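Local coordinates for protein AimR transcriptional regulator (Bacillus phage phi3T, PDB 5ZVV) that activates transcription of the phage aimX locus as a homodimer, apparently promoting lysis until the arbitrium peptide turns it into an inactive monomer and lysogeny follows, at residues L94-I99 and L119-N124; W113-S118 and G138-K143; D59-L64 and V83-I88. One frame throughout, in Å; residues are numbered along the deposited sequence.

Contact 1 (L94-I99 and L119-N124); sequences LTDKII and LHRKLN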
loop_
_atom_site.group_PDB
_atom_site.type_symbol
_atom_site.label_atom_id
_atom_site.label_comp_id
_atom_site.label_asym_id
_atom_site.label_seq_id
_atom_site.Cartn_x
_atom_site.Cartn_y
_atom_site.Cartn_z
ATOM N N LEU A 94 -24.890 -12.521 -16.752
ATOM C CA LEU A 94 -24.314 -13.154 -17.931
ATOM C C LEU A 94 -22.862 -13.543 -17.691
ATOM O O LEU A 94 -22.444 -14.651 -18.049
ATOM C CB LEU A 94 -24.428 -12.209 -19.128
ATOM C CG LEU A 94 -23.863 -12.694 -20.462
ATOM C CD1 LEU A 94 -24.583 -13.951 -20.924
ATOM C CD2 LEU A 94 -23.967 -11.602 -21.510
ATOM N N THR A 95 -22.083 -12.647 -17.077
ATOM C CA THR A 95 -20.670 -12.925 -16.837
ATOM C C THR A 95 -20.489 -14.197 -16.018
ATOM O O THR A 95 -19.632 -15.028 -16.334
ATOM C CB THR A 95 -20.006 -11.743 -16.128
ATOM O OG1 THR A 95 -20.074 -10.574 -16.955
ATOM C CG2 THR A 95 -18.548 -12.055 -15.820
ATOM N N ASP A 96 -21.300 -14.373 -14.971
ATOM C CA ASP A 96 -21.145 -15.547 -14.118
ATOM C C ASP A 96 -21.601 -16.814 -14.831
ATOM O O ASP A 96 -20.984 -17.878 -14.672
ATOM C CB ASP A 96 -21.906 -15.347 -12.810
ATOM C CG ASP A 96 -21.308 -14.243 -11.957
ATOM O OD1 ASP A 96 -20.100 -13.961 -12.112
ATOM O OD2 ASP A 96 -22.043 -13.660 -11.130
ATOM N N LYS A 97 -22.670 -16.724 -15.629
ATOM C CA LYS A 97 -23.068 -17.878 -16.433
ATOM C C LYS A 97 -21.948 -18.302 -17.382
ATOM O O LYS A 97 -21.607 -19.490 -17.477
ATOM C CB LYS A 97 -24.348 -17.560 -17.207
ATOM C CG LYS A 97 -25.569 -17.380 -16.317
ATOM C CD LYS A 97 -26.792 -16.978 -17.125
ATOM C CE LYS A 97 -27.972 -16.677 -16.211
ATOM N NZ LYS A 97 -29.159 -16.189 -16.969
ATOM N N ILE A 98 -21.350 -17.332 -18.081
ATOM C CA ILE A 98 -20.259 -17.639 -19.003
ATOM C C ILE A 98 -19.060 -18.204 -18.251
ATOM O O ILE A 98 -18.371 -19.102 -18.746
ATOM C CB ILE A 98 -19.877 -16.389 -19.820
ATOM C CG1 ILE A 98 -21.069 -15.903 -20.647
ATOM C CG2 ILE A 98 -18.695 -16.688 -20.732
ATOM C CD1 ILE A 98 -20.775 -14.674 -21.474
ATOM N N ILE A 99 -18.791 -17.692 -17.047
ATOM C CA ILE A 99 -17.685 -18.222 -16.252
ATOM C C ILE A 99 -17.923 -19.689 -15.920
ATOM O O ILE A 99 -16.998 -20.511 -15.968
ATOM C CB ILE A 99 -17.480 -17.379 -14.979
ATOM C CG1 ILE A 99 -16.886 -16.017 -15.331
ATOM C CG2 ILE A 99 -16.570 -18.102 -13.992
ATOM C CD1 ILE A 99 -16.656 -15.133 -14.130
ATOM N N LEU A 119 -12.062 -15.800 -10.068
ATOM C CA LEU A 119 -11.357 -15.086 -9.005
ATOM C C LEU A 119 -11.655 -13.594 -9.054
ATOM O O LEU A 119 -11.885 -12.965 -8.014
ATOM C CB LEU A 119 -9.851 -15.328 -9.110
ATOM C CG LEU A 119 -9.339 -16.747 -8.859
ATOM C CD1 LEU A 119 -7.831 -16.790 -9.014
ATOM C CD2 LEU A 119 -9.749 -17.225 -7.479
ATOM N N HIS A 120 -11.643 -13.015 -10.257
ATOM C CA HIS A 120 -11.977 -11.605 -10.439
ATOM C C HIS A 120 -13.340 -11.280 -9.836
ATOM O O HIS A 120 -13.499 -10.293 -9.105
ATOM C CB HIS A 120 -11.944 -11.277 -11.935
ATOM C CG HIS A 120 -12.428 -9.903 -12.278
ATOM N ND1 HIS A 120 -11.951 -8.768 -11.660
ATOM C CD2 HIS A 120 -13.328 -9.481 -13.198
ATOM C CE1 HIS A 120 -12.547 -7.706 -12.173
ATOM N NE2 HIS A 120 -13.386 -8.111 -13.108
ATOM N N ARG A 121 -14.332 -12.125 -10.121
ATOM C CA ARG A 121 -15.687 -11.889 -9.639
ATOM C C ARG A 121 -15.787 -12.091 -8.134
ATOM O O ARG A 121 -16.513 -11.356 -7.451
ATOM C CB ARG A 121 -16.662 -12.803 -10.378
ATOM C CG ARG A 121 -16.857 -12.409 -11.830
ATOM C CD ARG A 121 -17.603 -11.093 -11.916
ATOM N NE ARG A 121 -18.980 -11.245 -11.459
ATOM C CZ ARG A 121 -19.671 -10.301 -10.829
ATOM N NH1 ARG A 121 -19.114 -9.129 -10.563
ATOM N NH2 ARG A 121 -20.918 -10.539 -10.451
ATOM N N LYS A 122 -15.075 -13.084 -7.597
ATOM C CA LYS A 122 -15.053 -13.261 -6.149
ATOM C C LYS A 122 -14.413 -12.067 -5.454
ATOM O O LYS A 122 -14.800 -11.718 -4.333
ATOM C CB LYS A 122 -14.321 -14.552 -5.785
ATOM C CG LYS A 122 -15.085 -15.813 -6.151
ATOM C CD LYS A 122 -14.289 -17.060 -5.805
ATOM C CE LYS A 122 -15.043 -18.318 -6.196
ATOM N NZ LYS A 122 -14.239 -19.546 -5.945
ATOM N N LEU A 123 -13.440 -11.425 -6.105
ATOM C CA LEU A 123 -12.880 -10.193 -5.561
ATOM C C LEU A 123 -13.885 -9.052 -5.643
ATOM O O LEU A 123 -13.985 -8.240 -4.715
ATOM C CB LEU A 123 -11.590 -9.826 -6.295
ATOM C CG LEU A 123 -10.333 -10.620 -5.938
ATOM C CD1 LEU A 123 -9.212 -10.304 -6.917
ATOM C CD2 LEU A 123 -9.896 -10.321 -4.515
ATOM N N ASN A 124 -14.637 -8.973 -6.747
ATOM C CA ASN A 124 -15.666 -7.943 -6.866
ATOM C C ASN A 124 -16.683 -8.039 -5.734
ATOM O O ASN A 124 -17.092 -7.019 -5.168
ATOM C CB ASN A 124 -16.375 -8.050 -8.219
ATOM C CG ASN A 124 -15.443 -7.813 -9.394
ATOM O OD1 ASN A 124 -15.750 -8.199 -10.524
ATOM N ND2 ASN A 124 -14.300 -7.183 -9.135
#
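Arg121 and Asp96 join helices 108-124 and 92-103 through a two-pronged salt bridge. The stronger prong runs from Arg121 NE to Asp96 OD1, 3.0 Å long and nearly straight at 172°. It lies in the guanidinium plane and meets the oxygen on its syn side, somewhat out of the carboxylate plane. The second prong, Arg121 NH2 to Asp96 OD2, is weak at 3.4 Å, and the two flat groups are turned 22° from each other. Arg121 reaches this position by folding at chi2 and chi3, which brings the guanidinium edge round to the carboxylate. The bend leaves its aliphatic part among apolar groups: Ile99 CD1 packs on Arg121 CG at 3.6 Å, and the methyl CG2 of Thr95 lies beside Arg121 CD at 4.1 Å. The third nitrogen, NH1, has weaker partners, a weak hydrogen bond to Asn124 OD1 and a weak, long ion pair with Asp92. Asp96 OD2 likewise has a weak, long ion pair with Lys125. Thr95 turns its hydroxyl elsewhere, to Ser86 on helix 77-88 and the carbonyl of Trp91. With the axes 11.3 Å apart and 144° between their directions, this is a roughly antiparallel pair of TPR-like helices whose backbones stay well separated; a buried arginine spans the distance, its charge probably balanced chiefly by Asp96.

Contact 2 (W113-S118 and G138-K143); sequences WGKVYS and GKCKIK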
loop_
_atom_site.group_PDB
_atom_site.type_symbol
_atom_site.label_atom_id
_atom_site.label_comp_id
_atom_site.label_asym_id
_atom_site.label_seq_id
_atom_site.Cartn_x
_atom_site.Cartn_y
_atom_site.Cartn_z
ATOM N N TRP A 113 -9.281 -19.269 -18.303
ATOM C CA TRP A 113 -10.042 -18.023 -18.334
ATOM C C TRP A 113 -11.176 -18.050 -17.320
ATOM O O TRP A 113 -11.412 -17.066 -16.610
ATOM C CB TRP A 113 -10.600 -17.781 -19.735
ATOM C CG TRP A 113 -9.614 -17.203 -20.697
ATOM C CD1 TRP A 113 -8.444 -17.767 -21.114
ATOM C CD2 TRP A 113 -9.727 -15.951 -21.386
ATOM N NE1 TRP A 113 -7.815 -16.939 -22.013
ATOM C CE2 TRP A 113 -8.582 -15.818 -22.197
ATOM C CE3 TRP A 113 -10.682 -14.928 -21.390
ATOM C CZ2 TRP A 113 -8.367 -14.703 -23.007
ATOM C CZ3 TRP A 113 -10.468 -13.823 -22.196
ATOM C CH2 TRP A 113 -9.316 -13.718 -22.994
ATOM N N GLY A 114 -11.890 -19.174 -17.241
ATOM C CA GLY A 114 -12.998 -19.269 -16.308
ATOM C C GLY A 114 -12.554 -19.150 -14.865
ATOM O O GLY A 114 -13.234 -18.532 -14.045
ATOM N N LYS A 115 -11.400 -19.734 -14.537
ATOM C CA LYS A 115 -10.912 -19.674 -13.164
ATOM C C LYS A 115 -10.411 -18.280 -12.817
ATOM O O LYS A 115 -10.654 -17.786 -11.709
ATOM C CB LYS A 115 -9.816 -20.719 -12.955
ATOM C CG LYS A 115 -10.352 -22.143 -12.885
ATOM C CD LYS A 115 -9.379 -23.156 -13.474
ATOM C CE LYS A 115 -8.111 -23.275 -12.653
ATOM N NZ LYS A 115 -7.158 -24.248 -13.259
ATOM N N VAL A 116 -9.723 -17.621 -13.754
ATOM C CA VAL A 116 -9.213 -16.280 -13.484
ATOM C C VAL A 116 -10.362 -15.290 -13.345
ATOM O O VAL A 116 -10.390 -14.476 -12.415
ATOM C CB VAL A 116 -8.219 -15.848 -14.576
ATOM C CG1 VAL A 116 -7.806 -14.398 -14.372
ATOM C CG2 VAL A 116 -6.997 -16.750 -14.559
ATOM N N TYR A 117 -11.333 -15.344 -14.262
ATOM C CA TYR A 117 -12.481 -14.451 -14.151
ATOM C C TYR A 117 -13.345 -14.801 -12.948
ATOM O O TYR A 117 -13.987 -13.917 -12.367
ATOM C CB TYR A 117 -13.306 -14.481 -15.435
ATOM C CG TYR A 117 -12.760 -13.561 -16.502
ATOM C CD1 TYR A 117 -11.705 -13.954 -17.316
ATOM C CD2 TYR A 117 -13.288 -12.290 -16.683
ATOM C CE1 TYR A 117 -11.197 -13.109 -18.287
ATOM C CE2 TYR A 117 -12.787 -11.439 -17.650
ATOM C CZ TYR A 117 -11.743 -11.853 -18.447
ATOM O OH TYR A 117 -11.250 -11.008 -19.410
ATOM N N SER A 118 -13.373 -16.075 -12.556
ATOM C CA SER A 118 -14.058 -16.448 -11.324
ATOM C C SER A 118 -13.400 -15.787 -10.119
ATOM O O SER A 118 -14.091 -15.258 -9.239
ATOM C CB SER A 118 -14.070 -17.968 -11.169
ATOM O OG SER A 118 -14.827 -18.353 -10.038
ATOM N N GLY A 138 -2.046 -18.493 -8.407
ATOM C CA GLY A 138 -0.857 -19.312 -8.558
ATOM C C GLY A 138 -1.162 -20.777 -8.803
ATOM O O GLY A 138 -0.414 -21.459 -9.510
ATOM N N LYS A 139 -2.256 -21.281 -8.230
ATOM C CA LYS A 139 -2.606 -22.684 -8.414
ATOM C C LYS A 139 -3.133 -22.977 -9.812
ATOM O O LYS A 139 -3.059 -24.127 -10.257
ATOM C CB LYS A 139 -3.642 -23.103 -7.372
ATOM C CG LYS A 139 -3.203 -22.874 -5.936
ATOM C CD LYS A 139 -1.910 -23.612 -5.632
ATOM C CE LYS A 139 -1.549 -23.508 -4.155
ATOM N NZ LYS A 139 -1.411 -22.092 -3.708
ATOM N N CYS A 140 -3.651 -21.969 -10.516
ATOM C CA CYS A 140 -4.247 -22.184 -11.829
ATOM C C CYS A 140 -3.233 -22.575 -12.896
ATOM O O CYS A 140 -3.646 -23.053 -13.958
ATOM C CB CYS A 140 -4.996 -20.926 -12.280
ATOM S SG CYS A 140 -6.417 -20.469 -11.253
ATOM N N LYS A 141 -1.935 -22.393 -12.644
ATOM C CA LYS A 141 -0.884 -22.621 -13.638
ATOM C C LYS A 141 -1.215 -21.891 -14.939
ATOM O O LYS A 141 -1.377 -22.487 -16.005
ATOM C CB LYS A 141 -0.661 -24.118 -13.874
ATOM C CG LYS A 141 -0.247 -24.886 -12.625
ATOM C CD LYS A 141 -0.210 -26.390 -12.865
ATOM C CE LYS A 141 0.947 -26.786 -13.764
ATOM N NZ LYS A 141 1.028 -28.264 -13.952
ATOM N N ILE A 142 -1.325 -20.568 -14.818
ATOM C CA ILE A 142 -1.770 -19.729 -15.925
ATOM C C ILE A 142 -0.728 -19.748 -17.034
ATOM O O ILE A 142 0.452 -19.451 -16.806
ATOM C CB ILE A 142 -2.041 -18.299 -15.431
ATOM C CG1 ILE A 142 -3.121 -18.317 -14.345
ATOM C CG2 ILE A 142 -2.435 -17.393 -16.589
ATOM C CD1 ILE A 142 -3.303 -16.997 -13.641
ATOM N N LYS A 143 -1.164 -20.091 -18.243
ATOM C CA LYS A 143 -0.281 -20.230 -19.397
ATOM C C LYS A 143 -0.463 -19.138 -20.438
ATOM O O LYS A 143 0.526 -18.612 -20.951
ATOM C CB LYS A 143 -0.502 -21.589 -20.073
ATOM C CG LYS A 143 -0.530 -22.780 -19.132
ATOM C CD LYS A 143 0.854 -23.140 -18.633
ATOM C CE LYS A 143 0.851 -24.519 -17.992
ATOM N NZ LYS A 143 2.214 -24.948 -17.569
#
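A small, partly buried packing contact, without hydrogen bonds across it, sets the middle of helix 108-124 against the end of helix 130-139 and the turn that follows. Cys140 is its central residue, pointing toward helix 108-124. With chi1 of -64°, SG lies beside its own backbone N and anti to the carbonyl carbon, which directs the sulfur onto the flank of Lys115. There Cys140 SG touches the lysine at two places, Lys115 CE at 3.6 Å and Lys115 CB at 3.8 Å. Lys115 can offer both because its chain bends at chi2 and chi3 and curls round the sulfur, so that aliphatic carbons rather than the charged end make the closest approach. Lys115 NZ passes on toward the Cys140 backbone and comes within 3.8 Å of Cys140 O, too far for a hydrogen bond.

Successive helices joined by short turns form the alpha-solenoid of this TPR-clan regulator, and here the chain is leaving one helix for the next, 145-161. Lys141 adopts positive phi (51°) as the helical path is abandoned, and Ile142 then follows in an extended conformation. Its CG1 branch comes back toward helix 108-124, where Ile142 CD1 rests on Val116 CG2 at 3.8 Å, the two side chains crossing at about a right angle. Ile142 also touches Met147 of helix 145-161, while the backbone N of Lys143 is bonded to Glu112, one residue before 113-118. Lys139 packs on Gly138 of the second subunit, so this end of helix 130-139 also lies against the dimer partner.

Contact 3 (D59-L64 and V83-I88); sequences DSEEQL and VEYSDI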
loop_
_atom_site.group_PDB
_atom_site.type_symbol
_atom_site.label_atom_id
_atom_site.label_comp_id
_atom_site.label_asym_id
_atom_site.label_seq_id
_atom_site.Cartn_x
_atom_site.Cartn_y
_atom_site.Cartn_z
ATOM N N ASP A 59 -29.449 -0.058 -27.639
ATOM C CA ASP A 59 -30.202 -0.103 -26.391
ATOM C C ASP A 59 -30.578 -1.513 -25.959
ATOM O O ASP A 59 -31.047 -1.690 -24.829
ATOM C CB ASP A 59 -31.477 0.740 -26.504
ATOM C CG ASP A 59 -31.214 2.221 -26.337
ATOM O OD1 ASP A 59 -30.245 2.583 -25.635
ATOM O OD2 ASP A 59 -31.978 3.028 -26.907
ATOM N N SER A 60 -30.387 -2.513 -26.817
ATOM C CA SER A 60 -30.768 -3.885 -26.503
ATOM C C SER A 60 -29.600 -4.857 -26.626
ATOM O O SER A 60 -29.818 -6.072 -26.697
ATOM C CB SER A 60 -31.921 -4.331 -27.403
ATOM O OG SER A 60 -31.560 -4.217 -28.767
ATOM N N GLU A 61 -28.361 -4.355 -26.647
ATOM C CA GLU A 61 -27.224 -5.246 -26.856
ATOM C C GLU A 61 -27.035 -6.208 -25.689
ATOM O O GLU A 61 -26.583 -7.342 -25.894
ATOM C CB GLU A 61 -25.944 -4.440 -27.097
ATOM C CG GLU A 61 -25.469 -3.628 -25.907
ATOM C CD GLU A 61 -24.011 -3.214 -26.027
ATOM O OE1 GLU A 61 -23.285 -3.812 -26.851
ATOM O OE2 GLU A 61 -23.592 -2.293 -25.293
ATOM N N GLU A 62 -27.382 -5.792 -24.467
ATOM C CA GLU A 62 -27.207 -6.684 -23.324
ATOM C C GLU A 62 -28.127 -7.896 -23.418
ATOM O O GLU A 62 -27.728 -9.014 -23.070
ATOM C CB GLU A 62 -27.450 -5.939 -22.012
ATOM C CG GLU A 62 -27.303 -6.840 -20.794
ATOM C CD GLU A 62 -27.441 -6.099 -19.483
ATOM O OE1 GLU A 62 -27.724 -4.883 -19.509
ATOM O OE2 GLU A 62 -27.267 -6.737 -18.424
ATOM N N GLN A 63 -29.358 -7.699 -23.888
ATOM C CA GLN A 63 -30.297 -8.813 -23.978
ATOM C C GLN A 63 -29.953 -9.726 -25.150
ATOM O O GLN A 63 -29.805 -10.947 -24.984
ATOM C CB GLN A 63 -31.725 -8.279 -24.097
ATOM C CG GLN A 63 -32.245 -7.581 -22.838
ATOM C CD GLN A 63 -31.760 -6.144 -22.693
ATOM O OE1 GLN A 63 -31.221 -5.554 -23.633
ATOM N NE2 GLN A 63 -31.952 -5.573 -21.508
ATOM N N LEU A 64 -29.808 -9.144 -26.345
ATOM C CA LEU A 64 -29.461 -9.928 -27.526
ATOM C C LEU A 64 -28.168 -10.701 -27.310
ATOM O O LEU A 64 -28.106 -11.911 -27.557
ATOM C CB LEU A 64 -29.340 -9.013 -28.744
ATOM C CG LEU A 64 -30.562 -8.159 -29.083
ATOM C CD1 LEU A 64 -30.343 -7.413 -30.386
ATOM C CD2 LEU A 64 -31.824 -9.010 -29.146
ATOM N N VAL A 83 -16.609 -13.591 -22.369
ATOM C CA VAL A 83 -16.541 -13.332 -20.933
ATOM C C VAL A 83 -15.899 -11.976 -20.671
ATOM O O VAL A 83 -16.316 -11.247 -19.757
ATOM C CB VAL A 83 -15.820 -14.472 -20.181
ATOM C CG1 VAL A 83 -14.305 -14.308 -20.192
ATOM C CG2 VAL A 83 -16.328 -14.552 -18.746
ATOM N N GLU A 84 -14.908 -11.590 -21.487
ATOM C CA GLU A 84 -14.297 -10.278 -21.283
ATOM C C GLU A 84 -15.266 -9.151 -21.627
ATOM O O GLU A 84 -15.386 -8.170 -20.879
ATOM C CB GLU A 84 -13.008 -10.147 -22.098
ATOM C CG GLU A 84 -12.512 -8.703 -22.267
ATOM C CD GLU A 84 -12.237 -7.982 -20.947
ATOM O OE1 GLU A 84 -12.179 -8.636 -19.884
ATOM O OE2 GLU A 84 -12.073 -6.744 -20.976
ATOM N N TYR A 85 -15.963 -9.266 -22.759
ATOM C CA TYR A 85 -16.934 -8.240 -23.127
ATOM C C TYR A 85 -18.060 -8.154 -22.102
ATOM O O TYR A 85 -18.508 -7.057 -21.748
ATOM C CB TYR A 85 -17.496 -8.523 -24.523
ATOM C CG TYR A 85 -18.232 -7.354 -25.137
ATOM C CD1 TYR A 85 -17.543 -6.234 -25.587
ATOM C CD2 TYR A 85 -19.613 -7.374 -25.279
ATOM C CE1 TYR A 85 -18.210 -5.165 -26.154
ATOM C CE2 TYR A 85 -20.289 -6.311 -25.844
ATOM C CZ TYR A 85 -19.584 -5.210 -26.280
ATOM O OH TYR A 85 -20.255 -4.149 -26.843
ATOM N N SER A 86 -18.522 -9.302 -21.606
ATOM C CA SER A 86 -19.585 -9.293 -20.607
ATOM C C SER A 86 -19.124 -8.615 -19.326
ATOM O O SER A 86 -19.852 -7.799 -18.750
ATOM C CB SER A 86 -20.051 -10.722 -20.324
ATOM O OG SER A 86 -21.165 -10.732 -19.449
ATOM N N ASP A 87 -17.904 -8.920 -18.873
ATOM C CA ASP A 87 -17.458 -8.374 -17.597
ATOM C C ASP A 87 -17.127 -6.889 -17.699
ATOM O O ASP A 87 -17.367 -6.135 -16.749
ATOM C CB ASP A 87 -16.253 -9.149 -17.075
ATOM C CG ASP A 87 -15.829 -8.683 -15.701
ATOM O OD1 ASP A 87 -16.519 -9.029 -14.720
ATOM O OD2 ASP A 87 -14.819 -7.953 -15.604
ATOM N N ILE A 88 -16.569 -6.447 -18.830
ATOM C CA ILE A 88 -16.242 -5.028 -18.943
ATOM C C ILE A 88 -17.514 -4.187 -19.006
ATOM O O ILE A 88 -17.519 -3.024 -18.585
ATOM C CB ILE A 88 -15.322 -4.766 -20.153
ATOM C CG1 ILE A 88 -14.616 -3.417 -19.996
ATOM C CG2 ILE A 88 -16.105 -4.804 -21.457
ATOM C CD1 ILE A 88 -13.622 -3.107 -21.096
#
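Residues 61-64 form the first turn of helix 61-69 and face the final turns of helix 77-88 at a distance that one pair of long side chains spans. Glu61 and Tyr85 meet through their ends: the phenol OH of Tyr85 donates a hydrogen bond to Glu61 OE1, 3.0 Å away. The oxygen accepts on its syn side, 19° out of the carboxylate plane, and sits at the edge of the tyrosine ring, in the plane of that ring. The carboxylate and the ring are turned 71° from each other, so the meeting is a steep crossing and not a stack. Glu61 takes the less usual first torsion, with CG lying between the backbone N and the carbonyl carbon (chi1 66°), and then runs out extended. Tyr85 CG is anti to its backbone N, which carries the ring out from helix 77-88 toward the carboxylate.

Both helices belong to the all-helical, TPR-like array of AimR, and the bond joins consecutive members of it across the connection between them. Glu61 is buried, and its second oxygen, OE2, has Lys54 of helix 47-56 as a long, weak ionic partner; the nearby cation would be expected to favour the charged carboxylate. Trp91 packs against Glu61, and it also touches Ser86 on the helix that bears Tyr85. On helix 77-88, Glu84 and Asp87 instead form salt bridges with Arg192 of helix 184-203.

Contacts 1 and 2 share helix 108-124 and have centres about 12 Å apart; Ile99 of contact 1 reaches into contact 2, Ile99 CG2 lying 3.4 Å from Gly114 O. Contact 3 precedes both along the chain, yet its helix 77-88 packs against helices 92-103 and 108-124. Thr95 OG1 and Ser86 OG, 2.7 Å apart, probably share a hydrogen bond that ties contact 1 to contact 3, whose centres are about 14 Å apart. Contacts 2 and 3 are about 22 Å apart by centres, but Tyr117 OH and Glu84 OE1, 2.6 Å apart, probably bond between them. Among the three, contact 2 alone adjoins the second subunit.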